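Local coordinates for glutathione s-transferase protein (Ralstonia solanacearum, PDB 3TOU) that binds glutathione and, judging from its family, probably acts as a glutathione transferase that joins this thiol to electrophilic substrates, at residues 86-91 with 149-154; 176-181 with 187-192. All blocks are in the same frame, centred on the assembly; numbering follows the deposited sequence.

Both contacts belong to the all-helical C-terminal domain of the glutathione transferase fold, away from the glutathione pocket, and they follow one another in series along the chain: contact 1 closes before contact 2 opens. Their centres lie about 21 Å apart, and their nearest atoms come within about 4 Å without touching. Contact 1, at the surface, ties the first turns of helix 86-114 to the loop between helices 123-144 and 157-172. Contact 2, buried, sets the short helix 178-181 against helix 183-193 with five residues between its segments. Helix 157-172 is touched by W149 and C150 of contact 1 and by W178, F188 and Y189 of contact 2.

Contact 1 of 2, residues 86-91 with 149-154; sequences GRERVE and WCNGNH
The carboxylate of E91 and the side-chain amide of N151 meet with their planes 61° apart, the two side chains crossing at about a right angle. N151 ND2 gives a short but bent hydrogen bond to E91 OE1, 2.8 Å long with an N-H...O angle of only 125°, so it counts as weak; the same nitrogen also lies 3.6 Å from E91 CB. The other end of the amide, N151 OD1, sits 3.6 Å from E88 CB, about one helical turn before E91. The amide thus lies across the helix surface, its nitrogen at E91 and its oxygen at E88. Within the loop, H154 C lies over one face of the W149 ring, offset toward the rim. N151 reaches the helix because its CG stands anti to the backbone N (chi1 -173°), sending the amide out from the loop. In the C-terminal helical domain of the glutathione transferase fold, this joins the first turns of helix 86-114 to the loop between helices 123-144 and 157-172. The second oxygen of E91 faces R87: NE and OE2 are 3.1 Å apart, a salt bridge of charges alone, since the oxygen lies well out of the guanidinium plane. E91 therefore has a polar partner at each carboxylate oxygen, which would probably favour its ionised form. Further along the same helix, V92 also touches N151, while V90 packs on Y71 of the second subunit.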
ATOM      1  N   GLY A  86     -14.568  -1.448 -14.878  0.50 23.65           N
ATOM      2  CA  GLY A  86     -15.762  -1.966 -14.274  0.50 29.92           C
ATOM      3  C   GLY A  86     -15.477  -2.758 -13.030  0.50 33.01           C
ATOM      4  O   GLY A  86     -14.477  -2.542 -12.341  0.50 30.67           O
ATOM      5  N   ARG A  87     -16.368  -3.705 -12.794  1.00 34.05           N
ATOM      6  CA  ARG A  87     -16.453  -4.485 -11.553  1.00 35.76           C
ATOM      7  C   ARG A  87     -15.241  -5.407 -11.331  1.00 35.07           C
ATOM      8  O   ARG A  87     -14.749  -5.526 -10.206  1.00 31.30           O
ATOM      9  CB  ARG A  87     -17.757  -5.297 -11.570  1.00 40.94           C
ATOM     10  CG  ARG A  87     -18.105  -6.042 -10.294  1.00 49.65           C
ATOM     11  CD  ARG A  87     -19.038  -7.213 -10.600  1.00 60.99           C
ATOM     12  NE  ARG A  87     -19.599  -7.810  -9.389  1.00 69.73           N
ATOM     13  CZ  ARG A  87     -20.356  -8.906  -9.364  1.00 74.43           C
ATOM     14  NH1 ARG A  87     -20.819  -9.365  -8.209  1.00 73.86           N
ATOM     15  NH2 ARG A  87     -20.650  -9.549 -10.489  1.00 76.61           N
ATOM     16  N   GLU A  88     -14.754  -6.030 -12.407  1.00 29.25           N
ATOM     17  CA  GLU A  88     -13.629  -6.980 -12.326  1.00 26.51           C
ATOM     18  C   GLU A  88     -12.348  -6.276 -11.930  1.00 26.05           C
ATOM     19  O   GLU A  88     -11.537  -6.816 -11.168  1.00 20.76           O
ATOM     20  CB  GLU A  88     -13.411  -7.722 -13.654  1.00 27.99           C
ATOM     21  CG  GLU A  88     -14.625  -8.485 -14.167  1.00 44.47           C
ATOM     22  CD  GLU A  88     -15.585  -7.594 -14.942  1.00 55.49           C
ATOM     23  OE1 GLU A  88     -15.141  -6.537 -15.442  1.00 53.35           O
ATOM     24  OE2 GLU A  88     -16.780  -7.944 -15.045  1.00 64.27           O
ATOM     25  N   ARG A  89     -12.143  -5.057 -12.434  1.00 23.23           N
ATOM     26  CA  ARG A  89     -10.965  -4.323 -12.067  1.00 22.44           C
ATOM     27  C   ARG A  89     -10.977  -3.977 -10.591  1.00 24.20           C
ATOM     28  O   ARG A  89     -10.047  -4.245  -9.908  1.00 22.28           O
ATOM     29  CB  ARG A  89     -10.842  -3.003 -12.794  1.00 22.93           C
ATOM     30  CG  ARG A  89      -9.530  -2.382 -12.617  1.00 21.65           C
ATOM     31  CD  ARG A  89      -9.393  -0.910 -12.533  1.00 31.85           C
ATOM     32  NE  ARG A  89      -8.972  -0.318 -13.742  1.00 28.79           N
ATOM     33  CZ  ARG A  89      -7.923  -0.672 -14.481  1.00 43.01           C
ATOM     34  NH1 ARG A  89      -7.129  -1.581 -14.101  1.00 30.02           N
ATOM     35  NH2 ARG A  89      -7.675  -0.075 -15.617  1.00 43.75           N
ATOM     36  N   VAL A  90     -12.074  -3.427 -10.119  1.00 21.52           N
ATOM     37  CA  VAL A  90     -12.109  -3.061  -8.692  1.00 25.19           C
ATOM     38  C   VAL A  90     -11.899  -4.289  -7.792  1.00 21.29           C
ATOM     39  O   VAL A  90     -11.169  -4.205  -6.802  1.00 20.18           O
ATOM     40  CB  VAL A  90     -13.361  -2.200  -8.283  1.00 29.20           C
ATOM     41  CG1 VAL A  90     -14.654  -3.000  -8.309  1.00 32.49           C
ATOM     42  CG2 VAL A  90     -13.161  -1.608  -6.889  1.00 18.07           C
ATOM     43  N   GLU A  91     -12.487  -5.424  -8.177  1.00 18.81           N
ATOM     44  CA  GLU A  91     -12.317  -6.679  -7.463  1.00 21.16           C
ATOM     45  C   GLU A  91     -10.845  -7.084  -7.423  1.00 12.52           C
ATOM     46  O   GLU A  91     -10.334  -7.438  -6.356  1.00 12.94           O
ATOM     47  CB  GLU A  91     -13.173  -7.785  -8.087  1.00 24.23           C
ATOM     48  CG  GLU A  91     -14.637  -7.768  -7.612  1.00 34.06           C
ATOM     49  CD  GLU A  91     -15.610  -8.433  -8.580  1.00 42.32           C
ATOM     50  OE1 GLU A  91     -15.168  -8.951  -9.632  1.00 38.78           O
ATOM     51  OE2 GLU A  91     -16.825  -8.430  -8.281  1.00 44.10           O
ATOM     52  N   TRP A 149      -9.414 -19.387 -10.044  1.00 16.96           N
ATOM     53  CA  TRP A 149      -8.689 -18.124  -9.901  1.00 19.07           C
ATOM     54  C   TRP A 149      -9.493 -17.173  -9.026  1.00 22.30           C
ATOM     55  O   TRP A 149     -10.717 -17.304  -8.918  1.00 22.06           O
ATOM     56  CB  TRP A 149      -8.458 -17.511 -11.283  1.00 17.52           C
ATOM     57  CG  TRP A 149      -7.667 -18.387 -12.229  1.00 24.77           C
ATOM     58  CD1 TRP A 149      -8.135 -19.014 -13.346  1.00 30.13           C
ATOM     59  CD2 TRP A 149      -6.271 -18.723 -12.137  1.00 28.13           C
ATOM     60  NE1 TRP A 149      -7.122 -19.710 -13.958  1.00 28.06           N
ATOM     61  CE2 TRP A 149      -5.971 -19.557 -13.235  1.00 30.89           C
ATOM     62  CE3 TRP A 149      -5.251 -18.411 -11.225  1.00 31.17           C
ATOM     63  CZ2 TRP A 149      -4.686 -20.075 -13.459  1.00 30.26           C
ATOM     64  CZ3 TRP A 149      -3.975 -18.932 -11.442  1.00 36.91           C
ATOM     65  CH2 TRP A 149      -3.708 -19.755 -12.555  1.00 32.68           C
ATOM     66  N   CYS A 150      -8.817 -16.206  -8.413  1.00 20.91           N
ATOM     67  CA  CYS A 150      -9.488 -15.213  -7.569  1.00 22.23           C
ATOM     68  C   CYS A 150     -10.581 -14.438  -8.302  1.00 19.09           C
ATOM     69  O   CYS A 150     -11.651 -14.201  -7.740  1.00 23.99           O
ATOM     70  CB  CYS A 150      -8.465 -14.243  -6.972  1.00 24.98           C
ATOM     71  SG  CYS A 150      -7.367 -14.989  -5.764  1.00 24.31           S
ATOM     72  N   ASN A 151     -10.310 -14.063  -9.551  1.00 20.25           N
ATOM     73  CA  ASN A 151     -11.234 -13.264 -10.377  1.00 25.79           C
ATOM     74  C   ASN A 151     -11.243 -13.711 -11.838  1.00 26.05           C
ATOM     75  O   ASN A 151     -10.183 -13.877 -12.457  1.00 24.18           O
ATOM     76  CB  ASN A 151     -10.867 -11.778 -10.310  1.00 25.40           C
ATOM     77  CG  ASN A 151     -11.891 -10.879 -11.010  1.00 35.46           C
ATOM     78  OD1 ASN A 151     -11.710 -10.491 -12.167  1.00 40.63           O
ATOM     79  ND2 ASN A 151     -12.966 -10.553 -10.308  1.00 37.26           N
ATOM     80  N   GLY A 152     -12.443 -13.888 -12.398  1.00 29.87           N
ATOM     81  CA  GLY A 152     -12.579 -14.291 -13.807  1.00 30.22           C
ATOM     82  C   GLY A 152     -12.036 -15.685 -14.086  1.00 29.97           C
ATOM     83  O   GLY A 152     -11.994 -16.529 -13.190  1.00 31.04           O
ATOM     84  N   ASN A 153     -11.592 -15.917 -15.321  1.00 31.40           N
ATOM     85  CA  ASN A 153     -11.158 -17.255 -15.741  1.00 34.24           C
ATOM     86  C   ASN A 153      -9.661 -17.429 -15.962  1.00 31.18           C
ATOM     87  O   ASN A 153      -9.226 -18.445 -16.509  1.00 33.98           O
ATOM     88  CB  ASN A 153     -11.955 -17.748 -16.974  1.00 40.03           C
ATOM     89  CG  ASN A 153     -11.734 -16.887 -18.226  1.00 52.98           C
ATOM     90  OD1 ASN A 153     -10.645 -16.863 -18.809  1.00 59.33           O
ATOM     91  ND2 ASN A 153     -12.790 -16.204 -18.663  1.00 57.51           N
ATOM     92  N   HIS A 154      -8.865 -16.451 -15.535  1.00 25.57           N
ATOM     93  CA  HIS A 154      -7.441 -16.509 -15.800  1.00 23.03           C
ATOM     94  C   HIS A 154      -6.655 -15.860 -14.673  1.00 21.03           C
ATOM     95  O   HIS A 154      -7.226 -15.134 -13.849  1.00 19.57           O
ATOM     96  CB  HIS A 154      -7.098 -15.858 -17.156  1.00 26.53           C
ATOM     97  CG  HIS A 154      -7.480 -14.412 -17.254  1.00 39.29           C
ATOM     98  ND1 HIS A 154      -8.695 -13.995 -17.755  1.00 48.79           N
ATOM     99  CD2 HIS A 154      -6.805 -13.286 -16.919  1.00 38.11           C
ATOM    100  CE1 HIS A 154      -8.751 -12.674 -17.725  1.00 50.03           C
ATOM    101  NE2 HIS A 154      -7.619 -12.221 -17.215  1.00 45.24           N
TER

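Contact 2 of 2, residues 176-181 with 187-192; sequences VDWREQ and AFYTRI
W178 drives the edge of its indole toward the face of Y189, an offset edge-to-face pair: the six-membered ring of W178 and the Y189 ring have their planes at 89° and their centroids 5.7 Å apart. The offset brings the indole corner to the root of the tyrosine side chain, with W178 CH2 3.6 Å from Y189 CB. The indole is directed there with its CG between the backbone N and the carbonyl carbon (chi1 55°), whereas Y189, its CG anti to the backbone N, projects its ring from helix 183-193 toward W178 and R179.

R179 comes to the same tyrosine along an extended chain. Its NH2 lies 3.6 Å from Y189 CD2, with the guanidinium and ring planes 84° apart. That guanidinium also overlies the rim of the indole, R179 NH1 standing 3.1 Å above the W178 ring plane. Its charge is met by a salt bridge from NH2 to D170, whose other carboxylate oxygen takes a weak hydrogen bond from W178 NE1, so one aspartate is shared by both side chains, firmly only with R179. A water accepts from R179 NE at 3.0 Å and lies 3.1 Å from T190 OG1, bridging the two segments through two exposed residues.

D177 N-caps the short helix, its OD1 accepting from E180 N at 3.2 Å, the nitrogen coming from above the carboxylate plane. W178 and R179 pack helix 178-181 against Y189 of helix 183-193 within the C-terminal helical domain. W178 also touches L137 of helix 123-144 and L166 of helix 157-172, while Y189 rests on A167 of the latter.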
ATOM      1  N   VAL A 176       1.797 -20.754  11.325  1.00 21.16           N
ATOM      2  CA  VAL A 176       0.429 -20.458  10.880  1.00 21.08           C
ATOM      3  C   VAL A 176       0.019 -21.557   9.893  1.00 22.70           C
ATOM      4  O   VAL A 176       0.469 -21.580   8.737  1.00 23.10           O
ATOM      5  CB  VAL A 176       0.318 -19.037  10.243  1.00 19.68           C
ATOM      6  CG1 VAL A 176      -1.114 -18.746   9.760  1.00 21.33           C
ATOM      7  CG2 VAL A 176       0.776 -17.953  11.236  1.00 21.30           C
ATOM      8  N   ASP A 177      -0.814 -22.491  10.343  1.00 21.81           N
ATOM      9  CA  ASP A 177      -1.191 -23.605   9.474  1.00 24.77           C
ATOM     10  C   ASP A 177      -2.389 -23.222   8.618  1.00 27.43           C
ATOM     11  O   ASP A 177      -3.519 -23.690   8.831  1.00 22.79           O
ATOM     12  CB  ASP A 177      -1.440 -24.899  10.267  1.00 30.82           C
ATOM     13  CG  ASP A 177      -1.242 -26.168   9.414  1.00 41.38           C
ATOM     14  OD1 ASP A 177      -1.311 -26.106   8.160  1.00 36.57           O
ATOM     15  OD2 ASP A 177      -1.024 -27.247  10.010  1.00 46.49           O
ATOM     16  N   TRP A 178      -2.128 -22.364   7.634  1.00 24.37           N
ATOM     17  CA  TRP A 178      -3.189 -21.849   6.782  1.00 20.75           C
ATOM     18  C   TRP A 178      -3.746 -22.932   5.862  1.00 18.78           C
ATOM     19  O   TRP A 178      -4.919 -22.888   5.507  1.00 20.36           O
ATOM     20  CB  TRP A 178      -2.722 -20.605   6.012  1.00 15.97           C
ATOM     21  CG  TRP A 178      -1.482 -20.797   5.195  1.00 16.14           C
ATOM     22  CD1 TRP A 178      -0.192 -20.513   5.568  1.00 14.91           C
ATOM     23  CD2 TRP A 178      -1.420 -21.271   3.855  1.00 17.29           C
ATOM     24  NE1 TRP A 178       0.669 -20.808   4.536  1.00 16.58           N
ATOM     25  CE2 TRP A 178      -0.060 -21.270   3.473  1.00 18.34           C
ATOM     26  CE3 TRP A 178      -2.387 -21.705   2.931  1.00 17.32           C
ATOM     27  CZ2 TRP A 178       0.357 -21.682   2.209  1.00 16.07           C
ATOM     28  CZ3 TRP A 178      -1.965 -22.117   1.673  1.00 17.14           C
ATOM     29  CH2 TRP A 178      -0.606 -22.109   1.329  1.00 16.07           C
ATOM     30  N   ARG A 179      -2.908 -23.912   5.505  1.00 19.04           N
ATOM     31  CA  ARG A 179      -3.363 -25.051   4.688  1.00 20.75           C
ATOM     32  C   ARG A 179      -4.418 -25.895   5.408  1.00 23.05           C
ATOM     33  O   ARG A 179      -5.419 -26.265   4.801  1.00 20.24           O
ATOM     34  CB  ARG A 179      -2.200 -25.953   4.293  1.00 21.38           C
ATOM     35  CG  ARG A 179      -1.282 -25.378   3.225  1.00 20.36           C
ATOM     36  CD  ARG A 179      -0.068 -26.300   3.019  1.00 19.92           C
ATOM     37  NE  ARG A 179       0.860 -25.785   2.012  1.00 20.80           N
ATOM     38  CZ  ARG A 179       1.779 -24.858   2.259  1.00 20.47           C
ATOM     39  NH1 ARG A 179       1.897 -24.342   3.483  1.00 17.84           N
ATOM     40  NH2 ARG A 179       2.584 -24.447   1.290  1.00 20.84           N
ATOM     41  N   GLU A 180      -4.177 -26.199   6.684  1.00 27.21           N
ATOM     42  CA  GLU A 180      -5.136 -26.972   7.489  1.00 27.85           C
ATOM     43  C   GLU A 180      -6.442 -26.203   7.704  1.00 27.02           C
ATOM     44  O   GLU A 180      -7.532 -26.784   7.624  1.00 29.95           O
ATOM     45  CB  GLU A 180      -4.512 -27.421   8.821  1.00 35.27           C
ATOM     46  CG  GLU A 180      -5.495 -27.538  10.002  1.00 52.64           C
ATOM     47  CD  GLU A 180      -5.433 -28.878  10.715  1.00 64.78           C
ATOM     48  OE1 GLU A 180      -4.920 -28.924  11.854  1.00 66.08           O
ATOM     49  OE2 GLU A 180      -5.903 -29.885  10.137  1.00 68.51           O
ATOM     50  N   GLN A 181      -6.328 -24.894   7.941  1.00 21.11           N
ATOM     51  CA  GLN A 181      -7.495 -24.029   8.107  1.00 22.28           C
ATOM     52  C   GLN A 181      -8.322 -23.896   6.826  1.00 22.77           C
ATOM     53  O   GLN A 181      -9.545 -23.843   6.885  1.00 23.49           O
ATOM     54  CB  GLN A 181      -7.062 -22.629   8.566  1.00 18.85           C
ATOM     55  CG  GLN A 181      -6.539 -22.524   9.999  1.00 32.58           C
ATOM     56  CD  GLN A 181      -5.647 -21.297  10.208  1.00 46.90           C
ATOM     57  OE1 GLN A 181      -5.897 -20.224   9.654  1.00 53.95           O
ATOM     58  NE2 GLN A 181      -4.597 -21.459  11.008  1.00 53.19           N
ATOM     59  N   ALA A 187      -5.018 -25.832  -2.037  1.00 17.60           N
ATOM     60  CA  ALA A 187      -5.145 -26.251  -3.430  1.00 20.49           C
ATOM     61  C   ALA A 187      -4.721 -25.141  -4.393  1.00 21.35           C
ATOM     62  O   ALA A 187      -4.001 -25.396  -5.367  1.00 17.48           O
ATOM     63  CB  ALA A 187      -6.576 -26.689  -3.725  1.00 22.26           C
ATOM     64  N   PHE A 188      -5.166 -23.915  -4.103  1.00 17.49           N
ATOM     65  CA  PHE A 188      -4.791 -22.743  -4.890  1.00 16.85           C
ATOM     66  C   PHE A 188      -3.273 -22.600  -4.967  1.00 17.06           C
ATOM     67  O   PHE A 188      -2.704 -22.376  -6.053  1.00 17.74           O
ATOM     68  CB  PHE A 188      -5.398 -21.477  -4.277  1.00 17.46           C
ATOM     69  CG  PHE A 188      -4.879 -20.198  -4.883  1.00 18.78           C
ATOM     70  CD1 PHE A 188      -5.466 -19.670  -6.037  1.00 19.75           C
ATOM     71  CD2 PHE A 188      -3.797 -19.525  -4.301  1.00 18.22           C
ATOM     72  CE1 PHE A 188      -4.982 -18.484  -6.600  1.00 22.85           C
ATOM     73  CE2 PHE A 188      -3.292 -18.343  -4.870  1.00 13.15           C
ATOM     74  CZ  PHE A 188      -3.894 -17.823  -6.013  1.00 16.51           C
ATOM     75  N   TYR A 189      -2.624 -22.715  -3.815  1.00 15.85           N
ATOM     76  CA  TYR A 189      -1.194 -22.492  -3.748  1.00 16.00           C
ATOM     77  C   TYR A 189      -0.420 -23.594  -4.463  1.00 19.08           C
ATOM     78  O   TYR A 189       0.559 -23.307  -5.143  1.00 19.23           O
ATOM     79  CB  TYR A 189      -0.726 -22.326  -2.308  1.00 16.78           C
ATOM     80  CG  TYR A 189       0.727 -21.962  -2.232  1.00 17.56           C
ATOM     81  CD1 TYR A 189       1.167 -20.703  -2.646  1.00 18.21           C
ATOM     82  CD2 TYR A 189       1.676 -22.886  -1.779  1.00 17.63           C
ATOM     83  CE1 TYR A 189       2.510 -20.363  -2.589  1.00 20.71           C
ATOM     84  CE2 TYR A 189       3.027 -22.563  -1.731  1.00 19.06           C
ATOM     85  CZ  TYR A 189       3.434 -21.292  -2.123  1.00 21.36           C
ATOM     86  OH  TYR A 189       4.754 -20.954  -2.084  1.00 18.96           O
ATOM     87  N   THR A 190      -0.886 -24.842  -4.340  1.00 19.42           N
ATOM     88  CA  THR A 190      -0.311 -25.966  -5.092  1.00 19.43           C
ATOM     89  C   THR A 190      -0.317 -25.678  -6.604  1.00 20.77           C
ATOM     90  O   THR A 190       0.659 -25.977  -7.303  1.00 21.77           O
ATOM     91  CB  THR A 190      -1.062 -27.300  -4.737  1.00 24.00           C
ATOM     92  OG1 THR A 190      -0.777 -27.654  -3.376  1.00 26.58           O
ATOM     93  CG2 THR A 190      -0.648 -28.460  -5.650  1.00 30.44           C
ATOM     94  N   ARG A 191      -1.395 -25.066  -7.094  1.00 17.47           N
ATOM     95  CA  ARG A 191      -1.503 -24.699  -8.514  1.00 18.61           C
ATOM     96  C   ARG A 191      -0.591 -23.536  -8.918  1.00 22.80           C
ATOM     97  O   ARG A 191      -0.036 -23.542 -10.021  1.00 28.08           O
ATOM     98  CB  ARG A 191      -2.937 -24.344  -8.883  1.00 19.24           C
ATOM     99  CG  ARG A 191      -3.934 -25.506  -8.795  1.00 19.09           C
ATOM    100  CD  ARG A 191      -5.264 -25.151  -9.461  1.00 22.03           C
ATOM    101  NE  ARG A 191      -5.973 -24.014  -8.859  1.00 23.39           N
ATOM    102  CZ  ARG A 191      -6.759 -24.082  -7.780  1.00 26.62           C
ATOM    103  NH1 ARG A 191      -6.929 -25.231  -7.142  1.00 20.96           N
ATOM    104  NH2 ARG A 191      -7.372 -22.990  -7.320  1.00 19.62           N
ATOM    105  N   ILE A 192      -0.452 -22.536  -8.049  1.00 14.89           N
ATOM    106  CA  ILE A 192       0.322 -21.345  -8.425  1.00 16.67           C
ATOM    107  C   ILE A 192       1.828 -21.493  -8.198  1.00 13.69           C
ATOM    108  O   ILE A 192       2.616 -20.909  -8.939  1.00 17.41           O
ATOM    109  CB  ILE A 192      -0.249 -20.036  -7.786  1.00 18.41           C
ATOM    110  CG1 ILE A 192       0.010 -18.838  -8.721  1.00 20.12           C
ATOM    111  CG2 ILE A 192       0.277 -19.822  -6.359  1.00 14.97           C
ATOM    112  CD1 ILE A 192      -0.696 -17.564  -8.313  1.00 22.14           C
TER
HETATM  113  O   HOH W   1      -0.573 -26.324  -0.572  1.00 27.90           O